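Local coordinates for uncharacterized protein conserved in bacteria (Streptococcus suis, PDB 4FZQ), which is a surface antigen that mediates attachment of the bacterium to host cells, here represented by its G5 domain, at residues T4-V10 and S44-I50; Y32-K38 and G68-V74; L26-S31 and V74-L78. The protein carries 1 engineered substitution. One frame throughout, in Å; residues are numbered along the deposited sequence.

How the contacts relate
The three contacts are spread along one elongated G5 domain made of two small three-stranded sheets and no helix. Contact 1 lies in the antiparallel sheet of strands 4-13, 41-50 and 55-66. Contacts 2 and 3 belong to the mixed sheet, in which strand 71-75 runs between 18-22 and 31-35. The centres of contacts 1 and 2 are 35 Å apart, with about 15 Å between nearest atoms; contacts 1 and 3 are 49 Å apart, centre to centre, on opposite sides of the chain's centre. Contacts 2 and 3 share Val-74 and touch directly, Tyr-32 CE1 lying 3.4 Å from Leu-26 CD2. Along the chain, contact 2 is nested inside the loop closed by contact 3.

Contact 1 of 3, residues T4-V10 and S44-I50; sequences TTKERKV and SVYQDVI
Lys-6 and Arg-8 both reach across to Asp-48, and the antiparallel pairing of strands 4-10 and 44-50, part of the three-stranded sheet of this G5 domain, puts all three side chains on one face. Asp-48 OD1 is gripped by two donors. Arg-8 NE approaches on its syn side at 2.6 Å, with an N-H...O angle of 171°, while Lys-6 NZ takes the anti lone pair of Asp-48 OD1 at 2.8 Å. The guanidinium lies nearly coplanar with the carboxylate (22°), and the bend at chi3 of Arg-8 (-61°) turns NE toward that oxygen. Two positive groups on one buried carboxylate would be expected to favour its ionised form. Arg-8 NH1 is satisfied separately, by a salt bridge to Glu-12 of the second subunit.

Backbone donors and acceptors pair at Thr-4/Ile-50, Lys-6/Asp-48, Arg-8/Tyr-46 and Val-10/Ser-44. The straightest of these bonds runs from Asp-48 N to Lys-6 O at 2.9 Å, whereas Lys-6 N to Asp-48 O stretches to 3.3 Å. At the far end a water donates to Val-10 O at 3.0 Å and also hydrogen-bonds Ser-44 OG at 2.8 Å.

Contact 2 of 3, residues Y32-K38 and G68-V74; sequences YLLQEGK and GQNRILV
Residues 32-38 and 68-74 run antiparallel, their end-to-end directions 179° apart; here outer strand 31-35 pairs with central strand 71-75 of the mixed sheet of the G5 domain, and loop residues carry the contact on to Lys-38 and Gly-68. Tyr-32 and Val-74 make a hydrogen-bonded pair, the bond from Val-74 N to Tyr-32 O measuring 2.8 Å, and Leu-33 faces Leu-73 in a non-hydrogen-bonded pair. The chain then turns a corner at Leu-34. Leu-34 N still donates to Ile-72 O, but Ile-72 N reaches past it to Gln-35 O at 2.9 Å, so the two bonds of Ile-72 go to successive residues. Farther on, Gln-69 N closes on Lys-38 O. Between these bonds Gly-37 comes close to Arg-71, CA to CA 3.9 Å; its positive phi suits glycine, and a CB would clash with the backbone of 69-71.

Among the side chains, Tyr-32 lays one ring face over Val-74 CB, which stands 4.0 Å from the ring centroid and 25° off its normal. The first side-chain torsion sets the ring between the backbone N and the carbonyl carbon of Tyr-32, from where it lies beside the valine. Leu-34 runs alongside Ile-72, and its CG also packs on Val-74 CG2 at 3.8 Å. On the other face, the extended chain of Arg-71 passes Glu-36 O, which sits at the guanidinium edge, while Arg-71 NE is salt-bridged to Glu-18 on strand 18-22. A water donates to Glu-36 O and accepts only weakly from Arg-71 NH1. At the loop end, Lys-38 bends at chi2 and chi3 to bring NZ 2.6 Å from Gln-69 OE1, approaching from 46° above the carbonyl plane.

Contact 3 of 3, residues L26-S31 and V74-L78; sequences LPLGKS and VKGSL
Leu-26 lies against the turn where strand 71-75 gives out, its CD1 touching Val-74 O and Lys-75 C, each at 3.5 Å. The same methyl meets Val-74 CG1 at 3.8 Å, and Leu-26 CB lies over Gly-76 CA. A chi1 of -55° places CG of the leucine beside the backbone N, which lets CD1 rest on the Val-74 carbonyl. At Gly-76 the two backbones also pack closely: its CA-H is directed at Pro-27 O, with a CA-to-O distance of 3.2 Å and an angle of 165° at the hydrogen. A CB modelled there would fall 1.7 Å from that oxygen, so this approach depends on the absence of a side chain.

The loop between strands 18-22 and 31-35 thus closes over the end of the central strand of the mixed G5 sheet. Here the regular pairing fades: Ser-31 and Lys-75 still form an antiparallel non-hydrogen-bonded pair, CB to CB 3.6 Å, but the next link, Gly-76 N to Lys-30 O, is weak and bent at 131°.

Outward the contact is looser. Leu-28 is exposed and poorly ordered, and its side chain starts out away from 74-78. Lys-75 also leads its amine away, to a salt bridge between NZ and Glu-79 OE2.

Contact 1 of 3, residues T4-V10 and S44-I50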
loop_
_atom_site.group_PDB
_atom_site.type_symbol
_atom_site.label_atom_id
_atom_site.label_comp_id
_atom_site.label_asym_id
_atom_site.label_seq_id
_atom_site.Cartn_x
_atom_site.Cartn_y
_atom_site.Cartn_z
ATOM N N THR A 4 17.296 -8.020 31.368
ATOM C CA THR A 4 16.845 -9.329 30.955
ATOM C C THR A 4 16.528 -9.274 29.470
ATOM O O THR A 4 16.447 -8.199 28.889
ATOM C CB THR A 4 15.608 -9.759 31.760
ATOM O OG1 THR A 4 15.265 -11.107 31.416
ATOM C CG2 THR A 4 14.434 -8.834 31.486
ATOM N N THR A 5 16.373 -10.433 28.848
ATOM C CA THR A 5 16.079 -10.475 27.428
ATOM C C THR A 5 14.914 -11.408 27.131
ATOM O O THR A 5 14.678 -12.380 27.853
ATOM C CB THR A 5 17.305 -10.960 26.614
ATOM O OG1 THR A 5 17.580 -12.330 26.940
ATOM C CG2 THR A 5 18.533 -10.101 26.917
ATOM N N LYS A 6 14.177 -11.089 26.074
ATOM C CA LYS A 6 13.058 -11.911 25.633
ATOM C C LYS A 6 13.036 -11.845 24.112
ATOM O O LYS A 6 13.393 -10.828 23.520
ATOM C CB LYS A 6 11.728 -11.410 26.215
ATOM C CG LYS A 6 11.341 -9.995 25.819
ATOM C CD LYS A 6 9.957 -9.637 26.371
ATOM C CE LYS A 6 9.584 -8.168 26.117
ATOM N NZ LYS A 6 9.534 -7.813 24.667
ATOM N N GLU A 7 12.644 -12.943 23.484
ATOM C CA GLU A 7 12.584 -13.006 22.039
ATOM C C GLU A 7 11.171 -12.789 21.541
ATOM O O GLU A 7 10.212 -13.182 22.189
ATOM C CB GLU A 7 13.111 -14.349 21.555
ATOM C CG GLU A 7 14.621 -14.457 21.623
ATOM C CD GLU A 7 15.136 -15.752 21.025
ATOM O OE1 GLU A 7 14.526 -16.242 20.044
ATOM O OE2 GLU A 7 16.155 -16.278 21.522
ATOM N N ARG A 8 11.052 -12.138 20.391
ATOM C CA ARG A 8 9.752 -11.857 19.786
ATOM C C ARG A 8 9.717 -12.312 18.342
ATOM O O ARG A 8 10.693 -12.176 17.606
ATOM C CB ARG A 8 9.442 -10.355 19.801
ATOM C CG ARG A 8 8.898 -9.819 21.097
ATOM C CD ARG A 8 8.423 -8.387 20.940
ATOM N NE ARG A 8 9.499 -7.491 20.532
ATOM C CZ ARG A 8 9.623 -6.973 19.317
ATOM N NH1 ARG A 8 8.731 -7.260 18.378
ATOM N NH2 ARG A 8 10.635 -6.160 19.046
ATOM N N LYS A 9 8.577 -12.840 17.935
ATOM C CA LYS A 9 8.403 -13.277 16.567
ATOM C C LYS A 9 7.343 -12.364 15.952
ATOM O O LYS A 9 6.267 -12.186 16.515
ATOM C CB LYS A 9 7.948 -14.736 16.543
ATOM C CG LYS A 9 7.788 -15.323 15.151
ATOM C CD LYS A 9 7.177 -16.727 15.185
ATOM C CE LYS A 9 8.122 -17.754 15.804
ATOM N NZ LYS A 9 8.498 -17.430 17.221
ATOM N N VAL A 10 7.662 -11.758 14.816
ATOM C CA VAL A 10 6.729 -10.877 14.124
ATOM C C VAL A 10 6.501 -11.423 12.711
ATOM O O VAL A 10 7.446 -11.609 11.950
ATOM C CB VAL A 10 7.283 -9.436 14.044
ATOM C CG1 VAL A 10 6.393 -8.576 13.165
ATOM C CG2 VAL A 10 7.380 -8.841 15.445
ATOM N N SER A 44 10.162 -12.534 11.326
ATOM C CA SER A 44 11.367 -11.992 11.915
ATOM C C SER A 44 11.390 -12.336 13.395
ATOM O O SER A 44 10.371 -12.230 14.087
ATOM C CB SER A 44 11.415 -10.474 11.750
ATOM O OG SER A 44 11.369 -10.097 10.396
ATOM N N VAL A 45 12.550 -12.773 13.872
ATOM C CA VAL A 45 12.710 -13.081 15.285
ATOM C C VAL A 45 13.575 -11.961 15.841
ATOM O O VAL A 45 14.663 -11.694 15.324
ATOM C CB VAL A 45 13.424 -14.419 15.513
ATOM C CG1 VAL A 45 13.702 -14.605 17.008
ATOM C CG2 VAL A 45 12.571 -15.560 14.998
ATOM N N TYR A 46 13.077 -11.298 16.878
ATOM C CA TYR A 46 13.808 -10.199 17.492
ATOM C C TYR A 46 14.197 -10.539 18.903
ATOM O O TYR A 46 13.672 -11.486 19.498
ATOM C CB TYR A 46 12.951 -8.932 17.561
ATOM C CG TYR A 46 12.585 -8.329 16.231
ATOM C CD1 TYR A 46 11.422 -8.712 15.565
ATOM C CD2 TYR A 46 13.403 -7.371 15.638
ATOM C CE1 TYR A 46 11.083 -8.146 14.331
ATOM C CE2 TYR A 46 13.079 -6.806 14.419
ATOM C CZ TYR A 46 11.917 -7.195 13.769
ATOM O OH TYR A 46 11.586 -6.628 12.562
ATOM N N GLN A 47 15.127 -9.756 19.442
ATOM C CA GLN A 47 15.528 -9.931 20.828
ATOM C C GLN A 47 15.517 -8.568 21.492
ATOM O O GLN A 47 16.167 -7.633 21.027
ATOM C CB GLN A 47 16.909 -10.536 20.964
ATOM C CG GLN A 47 17.128 -11.004 22.378
ATOM C CD GLN A 47 18.490 -11.591 22.608
ATOM O OE1 GLN A 47 18.672 -12.402 23.512
ATOM N NE2 GLN A 47 19.463 -11.177 21.805
ATOM N N ASP A 48 14.761 -8.455 22.576
ATOM C CA ASP A 48 14.652 -7.197 23.290
ATOM C C ASP A 48 15.434 -7.227 24.585
ATOM O O ASP A 48 15.592 -8.287 25.194
ATOM C CB ASP A 48 13.188 -6.912 23.619
ATOM C CG ASP A 48 12.334 -6.701 22.384
ATOM O OD1 ASP A 48 11.122 -6.984 22.458
ATOM O OD2 ASP A 48 12.863 -6.243 21.352
ATOM N N VAL A 49 15.935 -6.066 24.993
ATOM C CA VAL A 49 16.641 -5.966 26.261
ATOM C C VAL A 49 15.675 -5.215 27.161
ATOM O O VAL A 49 15.164 -4.159 26.786
ATOM C CB VAL A 49 17.936 -5.132 26.175
ATOM C CG1 VAL A 49 18.677 -5.206 27.506
ATOM C CG2 VAL A 49 18.806 -5.626 25.081
ATOM N N ILE A 50 15.426 -5.746 28.345
ATOM C CA ILE A 50 14.507 -5.092 29.259
ATOM C C ILE A 50 15.203 -4.578 30.514
ATOM O O ILE A 50 15.865 -5.338 31.228
ATOM C CB ILE A 50 13.387 -6.059 29.655
ATOM C CG1 ILE A 50 12.754 -6.624 28.385
ATOM C CG2 ILE A 50 12.349 -5.352 30.521
ATOM C CD1 ILE A 50 11.865 -7.848 28.598
HETATM O O HOH W 1 16.184 -14.014 24.412
HETATM O O HOH W 2 8.616 -9.844 9.843
#

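Contact 2 of 3, residues Y32-K38 and G68-V74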
loop_
_atom_site.group_PDB
_atom_site.type_symbol
_atom_site.label_atom_id
_atom_site.label_comp_id
_atom_site.label_asym_id
_atom_site.label_seq_id
_atom_site.Cartn_x
_atom_site.Cartn_y
_atom_site.Cartn_z
ATOM N N TYR A 32 -12.584 -17.044 -14.359
ATOM C CA TYR A 32 -12.852 -17.518 -13.007
ATOM C C TYR A 32 -11.513 -17.743 -12.308
ATOM O O TYR A 32 -10.470 -17.786 -12.962
ATOM C CB TYR A 32 -13.623 -18.840 -13.062
ATOM C CG TYR A 32 -12.887 -19.919 -13.824
ATOM C CD1 TYR A 32 -12.750 -19.848 -15.207
ATOM C CD2 TYR A 32 -12.274 -20.975 -13.157
ATOM C CE1 TYR A 32 -12.014 -20.805 -15.911
ATOM C CE2 TYR A 32 -11.533 -21.933 -13.848
ATOM C CZ TYR A 32 -11.406 -21.840 -15.227
ATOM O OH TYR A 32 -10.661 -22.768 -15.926
ATOM N N LEU A 33 -11.520 -17.881 -10.988
ATOM C CA LEU A 33 -10.262 -18.129 -10.309
ATOM C C LEU A 33 -10.116 -19.622 -10.107
ATOM O O LEU A 33 -11.060 -20.296 -9.714
ATOM C CB LEU A 33 -10.179 -17.373 -8.977
ATOM C CG LEU A 33 -11.163 -17.569 -7.826
ATOM C CD1 LEU A 33 -11.105 -18.989 -7.291
ATOM C CD2 LEU A 33 -10.797 -16.581 -6.717
ATOM N N LEU A 34 -8.932 -20.139 -10.414
ATOM C CA LEU A 34 -8.657 -21.561 -10.277
ATOM C C LEU A 34 -8.434 -21.896 -8.810
ATOM O O LEU A 34 -8.772 -22.985 -8.354
ATOM C CB LEU A 34 -7.413 -21.935 -11.072
ATOM C CG LEU A 34 -7.555 -23.106 -12.039
ATOM C CD1 LEU A 34 -6.173 -23.480 -12.557
ATOM C CD2 LEU A 34 -8.209 -24.291 -11.342
ATOM N N GLN A 35 -7.832 -20.961 -8.084
ATOM C CA GLN A 35 -7.588 -21.139 -6.664
ATOM C C GLN A 35 -7.364 -19.761 -6.057
ATOM O O GLN A 35 -6.838 -18.859 -6.711
ATOM C CB GLN A 35 -6.397 -22.077 -6.418
ATOM C CG GLN A 35 -5.030 -21.447 -6.499
ATOM C CD GLN A 35 -3.902 -22.460 -6.311
ATOM O OE1 GLN A 35 -2.730 -22.090 -6.233
ATOM N NE2 GLN A 35 -4.251 -23.743 -6.247
ATOM N N GLU A 36 -7.786 -19.595 -4.808
ATOM C CA GLU A 36 -7.677 -18.306 -4.145
ATOM C C GLU A 36 -6.286 -17.935 -3.663
ATOM O O GLU A 36 -5.991 -16.761 -3.470
ATOM C CB GLU A 36 -8.684 -18.237 -2.990
ATOM C CG GLU A 36 -10.127 -18.445 -3.462
ATOM C CD GLU A 36 -11.157 -17.717 -2.609
ATOM O OE1 GLU A 36 -11.345 -18.095 -1.429
ATOM O OE2 GLU A 36 -11.780 -16.762 -3.130
ATOM N N GLY A 37 -5.438 -18.935 -3.470
ATOM C CA GLY A 37 -4.086 -18.669 -3.016
ATOM C C GLY A 37 -3.982 -18.104 -1.614
ATOM O O GLY A 37 -4.831 -17.326 -1.181
ATOM N N LYS A 38 -2.935 -18.509 -0.905
ATOM C CA LYS A 38 -2.680 -18.058 0.458
ATOM C C LYS A 38 -1.454 -17.168 0.492
ATOM O O LYS A 38 -0.484 -17.402 -0.221
ATOM C CB LYS A 38 -2.459 -19.255 1.388
ATOM C CG LYS A 38 -3.736 -19.981 1.799
ATOM C CD LYS A 38 -3.970 -21.275 1.018
ATOM C CE LYS A 38 -2.995 -22.378 1.436
ATOM N NZ LYS A 38 -3.342 -23.704 0.842
ATOM N N GLY A 68 4.187 -18.253 -0.629
ATOM C CA GLY A 68 2.823 -18.659 -0.352
ATOM C C GLY A 68 2.234 -19.479 -1.479
ATOM O O GLY A 68 2.949 -20.127 -2.244
ATOM N N GLN A 69 0.914 -19.452 -1.584
ATOM C CA GLN A 69 0.222 -20.180 -2.631
ATOM C C GLN A 69 -0.378 -19.147 -3.576
ATOM O O GLN A 69 -1.046 -18.214 -3.135
ATOM C CB GLN A 69 -0.877 -21.046 -2.013
ATOM C CG GLN A 69 -1.722 -21.820 -3.009
ATOM C CD GLN A 69 -2.862 -22.568 -2.335
ATOM O OE1 GLN A 69 -2.640 -23.554 -1.639
ATOM N NE2 GLN A 69 -4.091 -22.094 -2.534
ATOM N N ASN A 70 -0.126 -19.308 -4.870
ATOM C CA ASN A 70 -0.649 -18.374 -5.862
ATOM C C ASN A 70 -2.163 -18.378 -6.002
ATOM O O ASN A 70 -2.828 -19.400 -5.831
ATOM C CB ASN A 70 -0.089 -18.661 -7.259
ATOM C CG ASN A 70 1.335 -18.187 -7.444
ATOM O OD1 ASN A 70 1.896 -17.491 -6.594
ATOM N ND2 ASN A 70 1.931 -18.556 -8.578
ATOM N N ARG A 71 -2.693 -17.208 -6.317
ATOM C CA ARG A 71 -4.100 -17.048 -6.585
ATOM C C ARG A 71 -4.047 -17.213 -8.107
ATOM O O ARG A 71 -3.219 -16.580 -8.771
ATOM C CB ARG A 71 -4.525 -15.635 -6.205
ATOM C CG ARG A 71 -5.952 -15.255 -6.551
ATOM C CD ARG A 71 -6.224 -13.826 -6.101
ATOM N NE ARG A 71 -7.476 -13.300 -6.635
ATOM C CZ ARG A 71 -8.681 -13.728 -6.273
ATOM N NH1 ARG A 71 -8.797 -14.690 -5.365
ATOM N NH2 ARG A 71 -9.767 -13.201 -6.827
ATOM N N ILE A 72 -4.875 -18.078 -8.671
ATOM C CA ILE A 72 -4.835 -18.255 -10.115
ATOM C C ILE A 72 -6.099 -17.744 -10.790
ATOM O O ILE A 72 -7.205 -18.213 -10.502
ATOM C CB ILE A 72 -4.631 -19.746 -10.520
ATOM C CG1 ILE A 72 -3.203 -20.204 -10.218
ATOM C CG2 ILE A 72 -4.853 -19.915 -12.006
ATOM C CD1 ILE A 72 -2.186 -19.196 -9.674
ATOM N N LEU A 73 -5.930 -16.778 -11.688
ATOM C CA LEU A 73 -7.058 -16.233 -12.424
ATOM C C LEU A 73 -6.982 -16.799 -13.841
ATOM O O LEU A 73 -5.957 -16.678 -14.512
ATOM C CB LEU A 73 -7.000 -14.705 -12.469
ATOM C CG LEU A 73 -8.302 -14.068 -12.977
ATOM C CD1 LEU A 73 -9.358 -14.206 -11.888
ATOM C CD2 LEU A 73 -8.102 -12.602 -13.331
ATOM N N VAL A 74 -8.062 -17.433 -14.282
ATOM C CA VAL A 74 -8.115 -18.030 -15.613
ATOM C C VAL A 74 -9.076 -17.232 -16.492
ATOM O O VAL A 74 -10.230 -17.024 -16.129
ATOM C CB VAL A 74 -8.587 -19.511 -15.541
ATOM C CG1 VAL A 74 -8.427 -20.169 -16.892
ATOM C CG2 VAL A 74 -7.773 -20.280 -14.501
HETATM O O HOH W 3 -6.758 -14.160 -3.110
#

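Contact 3 of 3, residues L26-S31 and V74-L78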
loop_
_atom_site.group_PDB
_atom_site.type_symbol
_atom_site.label_atom_id
_atom_site.label_comp_id
_atom_site.label_asym_id
_atom_site.label_seq_id
_atom_site.Cartn_x
_atom_site.Cartn_y
_atom_site.Cartn_z
ATOM N N LEU A 26 -12.607 -20.890 -22.505
ATOM C CA LEU A 26 -13.467 -19.810 -22.041
ATOM C C LEU A 26 -13.778 -18.790 -23.125
ATOM O O LEU A 26 -12.992 -18.584 -24.047
ATOM C CB LEU A 26 -12.807 -19.073 -20.875
ATOM C CG LEU A 26 -12.351 -19.862 -19.649
ATOM C CD1 LEU A 26 -11.566 -18.930 -18.741
ATOM C CD2 LEU A 26 -13.545 -20.449 -18.922
ATOM N N PRO A 27 -14.946 -18.145 -23.029
ATOM C CA PRO A 27 -15.341 -17.132 -24.006
ATOM C C PRO A 27 -14.371 -15.950 -23.946
ATOM O O PRO A 27 -13.278 -16.071 -23.398
ATOM C CB PRO A 27 -16.745 -16.759 -23.554
ATOM C CG PRO A 27 -17.267 -18.062 -23.044
ATOM C CD PRO A 27 -16.105 -18.575 -22.229
ATOM N N LEU A 28 -14.772 -14.808 -24.495
ATOM C CA LEU A 28 -13.918 -13.625 -24.507
ATOM C C LEU A 28 -13.762 -12.958 -23.144
ATOM O O LEU A 28 -12.647 -12.823 -22.643
ATOM C CB LEU A 28 -14.447 -12.590 -25.506
ATOM C CG LEU A 28 -15.797 -11.917 -25.203
ATOM C CD1 LEU A 28 -15.994 -10.712 -26.124
ATOM C CD2 LEU A 28 -16.927 -12.927 -25.373
ATOM N N GLY A 29 -14.877 -12.537 -22.550
ATOM C CA GLY A 29 -14.818 -11.872 -21.260
ATOM C C GLY A 29 -15.095 -12.757 -20.059
ATOM O O GLY A 29 -15.323 -12.260 -18.954
ATOM N N LYS A 30 -15.071 -14.067 -20.269
ATOM C CA LYS A 30 -15.331 -15.015 -19.196
ATOM C C LYS A 30 -14.027 -15.354 -18.476
ATOM O O LYS A 30 -12.992 -15.556 -19.112
ATOM C CB LYS A 30 -15.961 -16.281 -19.780
ATOM C CG LYS A 30 -17.014 -16.943 -18.904
ATOM C CD LYS A 30 -16.425 -17.558 -17.640
ATOM C CE LYS A 30 -17.505 -18.269 -16.839
ATOM N NZ LYS A 30 -18.654 -17.359 -16.555
ATOM N N SER A 31 -14.081 -15.402 -17.149
ATOM C CA SER A 31 -12.907 -15.719 -16.351
ATOM C C SER A 31 -13.319 -16.108 -14.942
ATOM O O SER A 31 -14.276 -15.570 -14.398
ATOM C CB SER A 31 -11.967 -14.520 -16.280
ATOM O OG SER A 31 -12.520 -13.516 -15.455
ATOM N N VAL A 74 -8.062 -17.433 -14.282
ATOM C CA VAL A 74 -8.115 -18.030 -15.613
ATOM C C VAL A 74 -9.076 -17.232 -16.492
ATOM O O VAL A 74 -10.230 -17.024 -16.129
ATOM C CB VAL A 74 -8.587 -19.511 -15.541
ATOM C CG1 VAL A 74 -8.427 -20.169 -16.892
ATOM C CG2 VAL A 74 -7.773 -20.280 -14.501
ATOM N N LYS A 75 -8.595 -16.773 -17.643
ATOM C CA LYS A 75 -9.427 -15.992 -18.545
ATOM C C LYS A 75 -9.359 -16.469 -19.994
ATOM O O LYS A 75 -8.492 -17.271 -20.378
ATOM C CB LYS A 75 -9.045 -14.519 -18.458
ATOM C CG LYS A 75 -7.580 -14.254 -18.692
ATOM C CD LYS A 75 -7.263 -12.776 -18.540
ATOM C CE LYS A 75 -7.975 -11.943 -19.584
ATOM N NZ LYS A 75 -7.592 -10.508 -19.496
ATOM N N GLY A 76 -10.284 -15.950 -20.796
ATOM C CA GLY A 76 -10.369 -16.342 -22.186
ATOM C C GLY A 76 -9.633 -15.456 -23.159
ATOM O O GLY A 76 -10.038 -15.331 -24.313
ATOM N N SER A 77 -8.561 -14.820 -22.700
ATOM C CA SER A 77 -7.766 -13.970 -23.581
ATOM C C SER A 77 -6.316 -14.069 -23.142
ATOM O O SER A 77 -6.045 -14.457 -22.014
ATOM C CB SER A 77 -8.217 -12.518 -23.491
ATOM O OG SER A 77 -9.625 -12.404 -23.495
ATOM N N LEU A 78 -5.379 -13.726 -24.015
ATOM C CA LEU A 78 -3.988 -13.787 -23.610
ATOM C C LEU A 78 -3.373 -12.403 -23.532
ATOM O O LEU A 78 -3.202 -11.740 -24.550
ATOM C CB LEU A 78 -3.156 -14.629 -24.571
ATOM C CG LEU A 78 -1.662 -14.685 -24.194
ATOM C CD1 LEU A 78 -1.495 -15.378 -22.853
ATOM C CD2 LEU A 78 -0.860 -15.405 -25.260
#